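Local coordinates for protein cellulase (Xanthomonas axonopodis pv. citri, PDB 4W7W) that probably hydrolyses the beta-1,4-glycosidic bonds of cellulose as a family 5 glycoside hydrolase with an (alpha/beta)8-barrel fold, at residues Met63-Leu68 and Gly295-Ala300; Asn156-Pro161 and Pro186-Thr191; Phe70-Val75 and Leu107-Tyr112; Lys277-Met282 and Met325-Lys330. One frame throughout, in Å; residues are numbered along the deposited sequence. Where two conformers were deposited one is given.

Contact 1: residues Met63-Leu68 and Gly295-Ala300. With BGC (beta-D-glucopyranose), chain B.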
# COMPACT_ATOMS: atom_id res chain seq x y z
N MET A 63 3.21 3.04 16.11
CA MET A 63 2.82 2.45 14.85
C MET A 63 3.25 1.02 14.75
O MET A 63 4.43 0.68 14.92
CB MET A 63 3.37 3.28 13.75
CG MET A 63 2.65 4.59 13.75
SD MET A 63 3.47 5.64 12.59
CE MET A 63 2.28 6.98 12.49
N ASN A 64 2.27 0.17 14.48
CA ASN A 64 2.49 -1.26 14.43
C ASN A 64 2.55 -1.83 13.04
O ASN A 64 2.61 -3.04 12.90
CB ASN A 64 1.43 -2.00 15.25
CG ASN A 64 0.08 -2.04 14.56
OD1 ASN A 64 -0.15 -1.30 13.61
ND2 ASN A 64 -0.79 -2.91 15.03
N THR A 65 2.57 -0.98 12.00
CA THR A 65 2.52 -1.47 10.63
C THR A 65 3.44 -0.65 9.75
O THR A 65 3.42 0.58 9.80
CB THR A 65 1.08 -1.41 10.08
OG1 THR A 65 0.22 -2.18 10.92
CG2 THR A 65 0.98 -1.99 8.68
N ILE A 66 4.22 -1.35 8.94
CA ILE A 66 5.08 -0.73 7.95
C ILE A 66 4.69 -1.26 6.58
O ILE A 66 4.64 -2.48 6.37
CB ILE A 66 6.55 -1.06 8.22
CG1 ILE A 66 7.01 -0.49 9.57
CG2 ILE A 66 7.43 -0.58 7.07
CD1 ILE A 66 6.94 1.01 9.71
N ARG A 67 4.39 -0.35 5.65
CA ARG A 67 4.23 -0.72 4.25
C ARG A 67 5.57 -0.52 3.55
O ARG A 67 6.18 0.55 3.69
CB ARG A 67 3.10 0.08 3.59
CG ARG A 67 2.83 -0.30 2.13
CD ARG A 67 1.51 0.27 1.68
NE ARG A 67 1.12 -0.04 0.30
CZ ARG A 67 1.24 0.79 -0.73
NH1 ARG A 67 1.90 1.93 -0.65
NH2 ARG A 67 0.68 0.46 -1.88
N LEU A 68 6.04 -1.56 2.87
CA LEU A 68 7.36 -1.60 2.27
C LEU A 68 7.25 -1.74 0.75
O LEU A 68 7.12 -2.85 0.23
CB LEU A 68 8.15 -2.77 2.84
CG LEU A 68 9.60 -2.86 2.37
CD1 LEU A 68 10.44 -1.76 3.00
CD2 LEU A 68 10.19 -4.22 2.67
N GLY A 295 -7.24 -0.43 8.88
CA GLY A 295 -6.13 0.44 9.19
C GLY A 295 -5.66 1.23 8.01
O GLY A 295 -6.35 1.32 6.98
N TRP A 296 -4.48 1.82 8.19
CA TRP A 296 -3.93 2.76 7.26
C TRP A 296 -2.43 2.83 7.39
O TRP A 296 -1.86 2.55 8.45
CB TRP A 296 -4.52 4.17 7.47
CG TRP A 296 -4.54 4.73 8.86
CD1 TRP A 296 -5.66 4.86 9.61
CD2 TRP A 296 -3.46 5.32 9.64
NE1 TRP A 296 -5.38 5.46 10.80
CE2 TRP A 296 -4.04 5.77 10.84
CE3 TRP A 296 -2.10 5.54 9.43
CZ2 TRP A 296 -3.29 6.39 11.84
CZ3 TRP A 296 -1.36 6.17 10.44
CH2 TRP A 296 -1.96 6.58 11.62
N THR A 297 -1.80 3.25 6.30
CA THR A 297 -0.38 3.57 6.26
C THR A 297 -0.17 4.87 5.51
O THR A 297 -0.49 4.99 4.33
CB THR A 297 0.49 2.43 5.65
OG1 THR A 297 -0.10 1.89 4.46
CG2 THR A 297 0.67 1.29 6.63
N TRP A 298 0.38 5.84 6.22
CA TRP A 298 0.68 7.17 5.68
C TRP A 298 1.77 7.11 4.62
O TRP A 298 2.73 6.35 4.74
CB TRP A 298 1.18 8.02 6.85
CG TRP A 298 1.72 9.36 6.49
CD1 TRP A 298 3.00 9.66 6.14
CD2 TRP A 298 1.00 10.59 6.47
NE1 TRP A 298 3.14 11.00 5.92
CE2 TRP A 298 1.92 11.61 6.12
CE3 TRP A 298 -0.31 10.95 6.75
CZ2 TRP A 298 1.55 12.96 6.06
CZ3 TRP A 298 -0.67 12.28 6.68
CH2 TRP A 298 0.26 13.26 6.34
N TRP A 299 1.65 7.95 3.60
CA TRP A 299 2.70 8.14 2.61
C TRP A 299 3.37 9.48 2.90
O TRP A 299 2.73 10.51 2.72
CB TRP A 299 2.13 8.14 1.18
CG TRP A 299 3.26 8.21 0.19
CD1 TRP A 299 3.89 9.35 -0.24
CD2 TRP A 299 3.97 7.12 -0.36
NE1 TRP A 299 4.94 9.01 -1.06
CE2 TRP A 299 5.02 7.65 -1.14
CE3 TRP A 299 3.83 5.74 -0.27
CZ2 TRP A 299 5.91 6.84 -1.83
CZ3 TRP A 299 4.73 4.93 -0.94
CH2 TRP A 299 5.75 5.47 -1.72
N ALA A 300 4.64 9.53 3.33
CA ALA A 300 5.55 8.41 3.55
C ALA A 300 6.67 8.86 4.48
O ALA A 300 6.83 10.04 4.78
CB ALA A 300 6.17 7.96 2.23
C2 BGC B . 6.66 10.93 -5.10
C3 BGC B . 7.88 10.72 -6.00
C4 BGC B . 8.68 9.47 -5.64
C5 BGC B . 7.75 8.28 -5.45
C6 BGC B . 8.48 7.09 -4.86
C1 BGC B . 5.84 9.65 -5.03
O1 BGC B . 4.75 9.79 -4.10
O2 BGC B . 5.85 12.00 -5.61
O3 BGC B . 8.70 11.89 -5.94
O4 BGC B . 9.58 9.12 -6.69
O5 BGC B . 6.68 8.62 -4.56
O6 BGC B . 7.61 5.99 -4.91
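Arg-67 and Thr-297 mark the closest backbone approach, their CA atoms 6.6 Å apart, between strands 65-70 and 293-301 of the closed, eight-stranded parallel barrel. The touching parts run 67° apart in direction and share no hydrogen bond, since strand 24-29 lies between them in the barrel order; Thr-65 and Arg-67 pair through their backbones with Val-27. The segments therefore meet mainly by side chains that point into the barrel, those of Thr-65, Arg-67 and Thr-297, with Met-63 and Trp-296 on its outer side. Methyl CG2 of Thr-65 faces CG2 of Thr-297 at 3.9 Å, the two side chains crossing at about a right angle. The hydroxyl of Thr-297 lies between its own backbone N and carbonyl carbon (chi1 44°), where OG1 comes 3.6 Å from CD of Arg-67 while bonding to the carbonyl of Gly-265. Arg-67 runs extended from CG to NE past this threonine, and its guanidinium is held in orientation by salt bridges to Glu-222 and Glu-266 and hydrogen bonds to Asn-28 and Asn-153. NH1 of Arg-67 comes 4.1 Å from CZ3 of Trp-299, which lies at the edge of the guanidinium, the two planes 73° apart. CE of Met-63 reaches the edge of the Trp-296 ring. On the sugar side of Trp-299, NE1 lies 3.1 Å from O1 of the bound glucose.

Contact 2: residues Asn156-Pro161 and Pro186-Thr191. With BGC (beta-D-glucopyranose), chain C; BGC (beta-D-glucopyranose), chain D.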
# COMPACT_ATOMS: atom_id res chain seq x y z
N ASN A 156 -3.67 0.76 -12.87
CA ASN A 156 -4.37 1.75 -13.69
C ASN A 156 -4.12 1.32 -15.14
O ASN A 156 -3.28 0.45 -15.39
CB ASN A 156 -3.82 3.15 -13.42
CG ASN A 156 -2.38 3.30 -13.79
OD1 ASN A 156 -1.46 2.94 -13.01
ND2 ASN A 156 -2.14 3.79 -14.96
N GLY A 157 -4.86 1.88 -16.08
CA GLY A 157 -4.61 1.54 -17.48
C GLY A 157 -5.07 0.14 -17.84
O GLY A 157 -4.55 -0.46 -18.80
N ILE A 158 -6.02 -0.37 -17.08
CA ILE A 158 -6.58 -1.71 -17.21
C ILE A 158 -8.01 -1.60 -16.71
O ILE A 158 -8.26 -0.87 -15.74
CB ILE A 158 -5.73 -2.77 -16.44
CG1 ILE A 158 -6.33 -4.17 -16.59
CG2 ILE A 158 -5.52 -2.38 -14.98
CD1 ILE A 158 -5.39 -5.28 -16.19
N SER A 159 -8.96 -2.24 -17.36
CA SER A 159 -10.35 -2.12 -16.93
C SER A 159 -10.55 -2.76 -15.57
O SER A 159 -9.76 -3.62 -15.15
CB SER A 159 -11.29 -2.78 -17.94
OG SER A 159 -11.16 -4.19 -17.86
N ALA A 160 -11.62 -2.37 -14.91
CA ALA A 160 -11.92 -2.94 -13.61
C ALA A 160 -12.17 -4.46 -13.67
O ALA A 160 -11.62 -5.18 -12.85
CB ALA A 160 -13.05 -2.19 -12.92
N PRO A 161 -12.91 -4.97 -14.67
CA PRO A 161 -13.07 -6.43 -14.75
C PRO A 161 -11.78 -7.17 -15.09
O PRO A 161 -11.51 -8.25 -14.55
CB PRO A 161 -14.12 -6.61 -15.86
CG PRO A 161 -14.87 -5.32 -15.88
CD PRO A 161 -13.82 -4.28 -15.61
N PRO A 186 -6.18 -4.26 -4.42
CA PRO A 186 -6.58 -2.96 -4.92
C PRO A 186 -7.57 -3.09 -6.07
O PRO A 186 -7.77 -4.19 -6.61
CB PRO A 186 -5.26 -2.43 -5.46
CG PRO A 186 -4.62 -3.64 -6.06
CD PRO A 186 -5.00 -4.78 -5.14
N GLY A 187 -8.15 -1.96 -6.45
CA GLY A 187 -8.83 -1.82 -7.72
C GLY A 187 -7.93 -1.17 -8.76
O GLY A 187 -6.76 -0.90 -8.51
N THR A 188 -8.52 -0.92 -9.94
CA THR A 188 -7.86 -0.13 -10.95
C THR A 188 -8.06 1.38 -10.63
O THR A 188 -8.42 1.73 -9.50
CB THR A 188 -8.26 -0.55 -12.37
OG1 THR A 188 -7.39 0.09 -13.28
CG2 THR A 188 -9.72 -0.25 -12.68
N ALA A 189 -7.81 2.26 -11.60
CA ALA A 189 -7.99 3.71 -11.36
C ALA A 189 -7.18 4.19 -10.15
O ALA A 189 -7.62 5.02 -9.35
CB ALA A 189 -9.47 4.08 -11.22
N TYR A 190 -5.95 3.67 -10.04
CA TYR A 190 -5.03 4.04 -8.97
C TYR A 190 -5.62 3.70 -7.59
O TYR A 190 -5.21 4.28 -6.59
CB TYR A 190 -4.61 5.51 -9.05
CG TYR A 190 -4.01 5.90 -10.37
CD1 TYR A 190 -2.66 5.78 -10.61
CD2 TYR A 190 -4.82 6.41 -11.37
CE1 TYR A 190 -2.13 6.15 -11.83
CE2 TYR A 190 -4.31 6.80 -12.59
CZ TYR A 190 -2.96 6.67 -12.81
OH TYR A 190 -2.44 7.07 -14.03
N THR A 191 -6.55 2.76 -7.58
CA THR A 191 -7.28 2.32 -6.41
C THR A 191 -7.76 3.47 -5.51
O THR A 191 -7.78 3.38 -4.29
CB THR A 191 -6.52 1.18 -5.68
OG1 THR A 191 -7.48 0.37 -5.01
CG2 THR A 191 -5.37 1.60 -4.74
C2 BGC C . -6.64 10.21 -10.37
C3 BGC C . -5.23 10.34 -9.83
C4 BGC C . -4.18 10.16 -10.94
C5 BGC C . -4.48 11.02 -12.16
C6 BGC C . -3.54 10.69 -13.32
C1 BGC C . -6.82 11.07 -11.61
O2 BGC C . -7.59 10.56 -9.36
O3 BGC C . -5.08 9.31 -8.85
O4 BGC C . -2.87 10.53 -10.51
O5 BGC C . -5.82 10.79 -12.60
O6 BGC C . -3.74 11.65 -14.37
C2 BGC D . -0.65 9.75 -10.14
C3 BGC D . 0.17 8.72 -9.38
C4 BGC D . -0.20 8.72 -7.90
C5 BGC D . -1.71 8.60 -7.74
C6 BGC D . -2.14 8.77 -6.29
C1 BGC D . -2.12 9.52 -9.87
O2 BGC D . -0.42 9.66 -11.55
O3 BGC D . 1.56 9.01 -9.53
O4 BGC D . 0.49 7.67 -7.21
O5 BGC D . -2.37 9.62 -8.47
O6 BGC D . -3.56 8.72 -6.17
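Tyr-190 and Asn-156 stack flat on one another where two loops following barrel strands of the (alpha/beta)8 fold meet beside bound sugar; helix 160-176 begins in the first segment. The side-chain amide of Asn-156 lies only 8° from parallel to the tyrosine ring. A CH-pi contact centres this stack, with CB of Asn-156 over the face of the Tyr-190 ring, 3.6 Å from its centroid. CG of Asn-156 stands between its backbone N and carbonyl carbon (chi1 63°), which carries the amide over the CE1 and CZ side of the ring. Carbohydrate packs against the opposite ring face: C4 of the chain C glucose is 3.7 Å from CE2 of Tyr-190, and C1 of the chain D glucose is 3.9 Å from CD1 of Tyr-190. The phenol is thus sandwiched between protein and glycan, a platform common in sugar-binding clefts. Hydrogen bonding across the segments comes from Thr-188, whose OG1 donates to O of Ile-158 at 2.8 Å, tilted 19° from the carbonyl plane. Beside it, Ser-159 is the N-cap of helix 160-176, its hydroxyl capping the N of Asp-162. Apolar packing occupies the other branch of Thr-188, where CG2 touches the first turn of that helix, 3.6 Å from CA of Ala-160 and 3.9 Å from its CB.

Contact 3: residues Phe70-Val75 and Leu107-Tyr112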
# COMPACT_ATOMS: atom_id res chain seq x y z
N PHE A 70 8.54 -2.18 -2.91
CA PHE A 70 9.70 -2.70 -3.62
C PHE A 70 9.25 -3.03 -5.04
O PHE A 70 8.05 -3.05 -5.34
CB PHE A 70 10.32 -3.92 -2.93
CG PHE A 70 9.40 -5.08 -2.84
CD1 PHE A 70 8.55 -5.18 -1.77
CD2 PHE A 70 9.35 -6.05 -3.83
CE1 PHE A 70 7.67 -6.22 -1.64
CE2 PHE A 70 8.44 -7.10 -3.73
CZ PHE A 70 7.61 -7.19 -2.63
N LEU A 71 10.22 -3.21 -5.93
CA LEU A 71 9.89 -3.42 -7.35
C LEU A 71 9.86 -4.87 -7.76
O LEU A 71 10.77 -5.67 -7.46
CB LEU A 71 10.89 -2.73 -8.26
CG LEU A 71 10.99 -1.22 -8.10
CD1 LEU A 71 11.89 -0.68 -9.19
CD2 LEU A 71 9.61 -0.57 -8.16
N TRP A 72 8.82 -5.20 -8.52
CA TRP A 72 8.70 -6.50 -9.15
C TRP A 72 9.96 -6.85 -9.94
O TRP A 72 10.49 -7.95 -9.84
CB TRP A 72 7.45 -6.47 -10.05
CG TRP A 72 7.01 -7.77 -10.62
CD1 TRP A 72 7.61 -8.99 -10.52
CD2 TRP A 72 5.85 -7.95 -11.43
NE1 TRP A 72 6.89 -9.92 -11.23
CE2 TRP A 72 5.80 -9.31 -11.78
CE3 TRP A 72 4.85 -7.09 -11.90
CZ2 TRP A 72 4.79 -9.83 -12.60
CZ3 TRP A 72 3.87 -7.59 -12.72
CH2 TRP A 72 3.84 -8.95 -13.06
N GLU A 73 10.48 -5.89 -10.69
CA GLU A 73 11.64 -6.13 -11.54
C GLU A 73 12.91 -6.42 -10.75
O GLU A 73 13.82 -7.07 -11.27
CB GLU A 73 11.90 -4.93 -12.44
CG GLU A 73 10.76 -4.59 -13.39
CD GLU A 73 9.71 -3.65 -12.82
OE1 GLU A 73 9.64 -3.42 -11.59
OE2 GLU A 73 8.88 -3.16 -13.62
N ARG A 74 12.98 -5.92 -9.51
CA ARG A 74 14.14 -6.14 -8.67
C ARG A 74 14.05 -7.44 -7.89
O ARG A 74 15.09 -8.08 -7.66
CB ARG A 74 14.37 -4.94 -7.73
CG ARG A 74 14.78 -3.70 -8.51
CD ARG A 74 15.05 -2.49 -7.63
NE ARG A 74 15.55 -1.40 -8.47
CZ ARG A 74 15.27 -0.11 -8.32
NH1 ARG A 74 14.55 0.34 -7.31
NH2 ARG A 74 15.76 0.75 -9.21
N VAL A 75 12.84 -7.88 -7.52
CA VAL A 75 12.71 -9.15 -6.82
C VAL A 75 12.60 -10.34 -7.77
O VAL A 75 12.89 -11.46 -7.38
CB VAL A 75 11.54 -9.11 -5.82
CG1 VAL A 75 10.20 -9.34 -6.48
CG2 VAL A 75 11.76 -10.09 -4.68
N LEU A 107 4.15 -6.23 2.27
CA LEU A 107 4.98 -6.33 1.08
C LEU A 107 4.21 -5.68 -0.06
O LEU A 107 3.22 -6.25 -0.54
CB LEU A 107 5.26 -7.80 0.76
CG LEU A 107 6.00 -8.56 1.86
CD1 LEU A 107 6.28 -9.98 1.41
CD2 LEU A 107 7.28 -7.85 2.29
N ASP A 108 4.63 -4.48 -0.44
CA ASP A 108 3.94 -3.71 -1.49
C ASP A 108 4.70 -3.84 -2.80
O ASP A 108 5.76 -3.25 -2.97
CB ASP A 108 3.86 -2.23 -1.07
CG ASP A 108 3.67 -1.27 -2.22
OD1 ASP A 108 3.12 -1.64 -3.28
OD2 ASP A 108 4.12 -0.11 -2.01
N LEU A 109 4.15 -4.66 -3.69
CA LEU A 109 4.69 -4.80 -5.05
C LEU A 109 4.34 -3.50 -5.79
O LEU A 109 3.20 -3.31 -6.23
CB LEU A 109 4.10 -6.01 -5.75
CG LEU A 109 4.84 -6.42 -7.03
CD1 LEU A 109 6.18 -7.05 -6.71
CD2 LEU A 109 3.98 -7.38 -7.83
N HIS A 110 5.29 -2.57 -5.85
CA HIS A 110 4.96 -1.18 -6.11
C HIS A 110 5.03 -0.86 -7.60
O HIS A 110 5.89 -0.11 -8.05
CB HIS A 110 5.87 -0.28 -5.29
CG HIS A 110 5.34 1.11 -5.08
ND1 HIS A 110 4.52 1.43 -4.02
CD2 HIS A 110 5.53 2.25 -5.77
CE1 HIS A 110 4.24 2.72 -4.06
NE2 HIS A 110 4.84 3.24 -5.11
N ASN A 111 4.10 -1.46 -8.36
CA ASN A 111 4.31 -1.59 -9.80
C ASN A 111 3.25 -1.05 -10.73
O ASN A 111 3.46 -1.10 -11.94
CB ASN A 111 4.65 -3.05 -10.16
CG ASN A 111 6.12 -3.29 -10.10
OD1 ASN A 111 6.70 -3.38 -9.01
ND2 ASN A 111 6.76 -3.26 -11.26
N TYR A 112 2.12 -0.52 -10.25
CA TYR A 112 1.17 0.17 -11.13
C TYR A 112 0.65 -0.73 -12.25
O TYR A 112 0.28 -0.25 -13.32
CB TYR A 112 1.78 1.45 -11.71
CG TYR A 112 2.34 2.40 -10.67
CD1 TYR A 112 1.54 3.33 -10.06
CD2 TYR A 112 3.68 2.34 -10.28
CE1 TYR A 112 2.04 4.20 -9.10
CE2 TYR A 112 4.20 3.20 -9.32
CZ TYR A 112 3.37 4.13 -8.74
OH TYR A 112 3.88 5.00 -7.79
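Asn-111 points its amide at the start of helix 72-75 and uses both ends of it. OD1 of Asn-111 accepts the backbone N of Trp-72 at 2.8 Å, the N-H aimed almost straight at it (175°). ND2 of Asn-111 donates to OE1 of Glu-73 at 2.9 Å; this oxygen lies in the amide plane but is met on its syn side, 33° out of the carboxylate plane. The Glu-73 chain bends at chi2 (88°) to bring the carboxylate there, and OE2 also takes the N of Ser-116. Two bonds thus fix the amide's rotation. CD1 of Leu-109 fits against CB of Trp-72 at 3.6 Å, while CD2 lies over one face of the indole, toward its rim. The Phe-70 ring turns a face to O of Asp-108 and CA of Leu-109, and meets CB of Leu-107 at its edge. Parallel-strand bonds join the backbones, from N of Phe-70 to O of Asp-108 and from N of His-110 to O of Phe-70. The syn lone pair of Asp-108 OD2 receives ND1 of His-110 at 2.6 Å, orienting a histidine of the glycan pocket at the C-terminal ends of neighbouring strands in an (alpha/beta)8 barrel.

Contact 4: residues Lys277-Met282 and Met325-Lys330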
# COMPACT_ATOMS: atom_id res chain seq x y z
N LYS A 277 -6.71 19.93 9.65
CA LYS A 277 -8.13 19.66 9.97
C LYS A 277 -8.66 18.49 9.15
O LYS A 277 -9.35 17.61 9.67
CB LYS A 277 -9.01 20.88 9.70
CG LYS A 277 -8.90 21.96 10.75
CD LYS A 277 -9.87 23.07 10.43
CE LYS A 277 -11.29 22.68 10.83
NZ LYS A 277 -12.22 23.85 10.82
N ALA A 278 -8.30 18.46 7.87
CA ALA A 278 -8.74 17.35 7.02
C ALA A 278 -8.17 16.03 7.48
O ALA A 278 -8.84 15.00 7.42
CB ALA A 278 -8.37 17.63 5.58
N LEU A 279 -6.92 16.06 7.93
CA LEU A 279 -6.25 14.87 8.42
C LEU A 279 -6.94 14.35 9.67
O LEU A 279 -7.29 13.16 9.76
CB LEU A 279 -4.77 15.15 8.67
CG LEU A 279 -3.98 13.99 9.25
CD1 LEU A 279 -4.04 12.78 8.34
CD2 LEU A 279 -2.55 14.38 9.52
N GLU A 280 -7.16 15.25 10.63
CA GLU A 280 -7.88 14.87 11.84
C GLU A 280 -9.24 14.26 11.47
O GLU A 280 -9.67 13.24 12.04
CB GLU A 280 -8.08 16.10 12.74
CG GLU A 280 -6.81 16.67 13.35
CD GLU A 280 -6.46 16.14 14.73
OE1 GLU A 280 -7.01 15.10 15.18
OE2 GLU A 280 -5.55 16.72 15.35
N GLY A 281 -9.92 14.89 10.52
CA GLY A 281 -11.25 14.42 10.15
C GLY A 281 -11.24 13.04 9.53
O GLY A 281 -12.11 12.21 9.82
N MET A 282 -10.26 12.75 8.68
CA MET A 282 -10.22 11.45 8.03
C MET A 282 -9.77 10.36 8.99
O MET A 282 -10.30 9.25 8.94
CB MET A 282 -9.47 11.54 6.71
CG MET A 282 -7.99 11.59 6.75
SD MET A 282 -7.35 11.99 5.09
CE MET A 282 -7.93 10.60 4.13
N MET A 325 3.34 14.09 12.14
CA MET A 325 3.44 13.00 13.08
C MET A 325 2.75 13.30 14.40
O MET A 325 2.28 12.37 15.05
CB MET A 325 4.91 12.67 13.35
CG MET A 325 5.12 11.55 14.37
SD MET A 325 4.22 10.03 14.04
CE MET A 325 4.90 9.89 12.42
N ALA A 326 2.68 14.56 14.80
CA ALA A 326 1.99 14.89 16.03
C ALA A 326 0.51 14.55 15.97
O ALA A 326 -0.13 14.33 16.98
CB ALA A 326 2.18 16.35 16.36
N ILE A 327 -0.06 14.54 14.77
CA ILE A 327 -1.44 14.13 14.58
C ILE A 327 -1.53 12.62 14.42
O ILE A 327 -2.33 11.97 15.09
CB ILE A 327 -2.08 14.88 13.39
CG1 ILE A 327 -2.17 16.38 13.75
CG2 ILE A 327 -3.48 14.33 13.12
CD1 ILE A 327 -2.45 17.28 12.58
N LEU A 328 -0.71 12.04 13.56
CA LEU A 328 -0.74 10.60 13.36
C LEU A 328 -0.59 9.84 14.66
O LEU A 328 -1.28 8.85 14.91
CB LEU A 328 0.33 10.15 12.37
CG LEU A 328 0.23 10.69 10.95
CD1 LEU A 328 1.44 10.28 10.14
CD2 LEU A 328 -1.04 10.22 10.26
N SER A 329 0.35 10.27 15.50
CA SER A 329 0.66 9.57 16.73
C SER A 329 -0.54 9.55 17.70
O SER A 329 -0.68 8.64 18.50
CB SER A 329 1.87 10.23 17.39
OG SER A 329 2.40 9.45 18.44
N LYS A 330 -1.41 10.56 17.63
CA LYS A 330 -2.62 10.56 18.48
C LYS A 330 -3.60 9.44 18.17
O LYS A 330 -4.42 9.10 19.01
CB LYS A 330 -3.39 11.88 18.34
CG LYS A 330 -2.64 13.06 18.89
CD LYS A 330 -3.53 14.27 19.07
CE LYS A 330 -4.13 14.75 17.75
NZ LYS A 330 -4.64 16.14 17.83
O HOH W 1 -7.53 14.68 17.92
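Glu-280 reaches from helix 273-288 across Ile-327 to Lys-330, joining that helix to the C-terminal segment around helix 325-328 on the outside of the barrel. Beyond CB, CG comes 4.1 Å from CG2 of Ile-327. A bend at chi2 (-93°) then swings the carboxylate across the isoleucine, and CD lies 3.8 Å from the same methyl. At the tip the two oxygens take different partners. OE2 passes CG1 of Ile-327 and accepts NZ of Lys-330 on its syn lone pair at 2.7 Å, a salt bridge in which the two side chains cross at about a right angle. OE1 receives a hydrogen bond from a water, and is bonded as well to the hydroxyl of Tyr-331. The same water takes a weak bond from NZ of Lys-330 at 3.2 Å, so that it bridges the two charged groups beside their direct link. The lysine bends at chi3 (-62°), and its CE stays 3.4 Å from OE2 of Glu-280. Inward of this pair the contact is wholly apolar. CD2 of Leu-279 packs on CG2 of Ile-327 at 3.7 Å, its side chain lying at an angle to the isoleucine, while the other methyl, CD1, looks toward CD2 of Leu-328. Trp-298 of strand 293-301 touches both leucines from the barrel side. The chemistry is therefore graded from buried branched side chains to a hydrated ion pair at the exposed Lys-330, where water probably moderates the strength of the charge attraction.

Overall arrangement
Contacts 1 and 3 are buried and share strand 65-70: the first joins side chains across the barrel interior, the second pairs neighbouring strands through their backbones. They meet where Trp-299 packs against His-110 and where Arg-67 makes a long, weak ion pair with Asp-108, which in turn holds His-110 of the glycan pocket. Contact 2, partly buried, packs Tyr-190 on sugar, while Trp-299 of contact 1 lies by another glucose. Contact 4 lies farthest from the chain's centre and holds none of the residues of the two glycan pockets; its salt bridge is at the surface, whereas those of Arg-67 are buried. Its Leu-328 reaches Met-63 and Trp-298, tying the outer helices to the strands of contact 1.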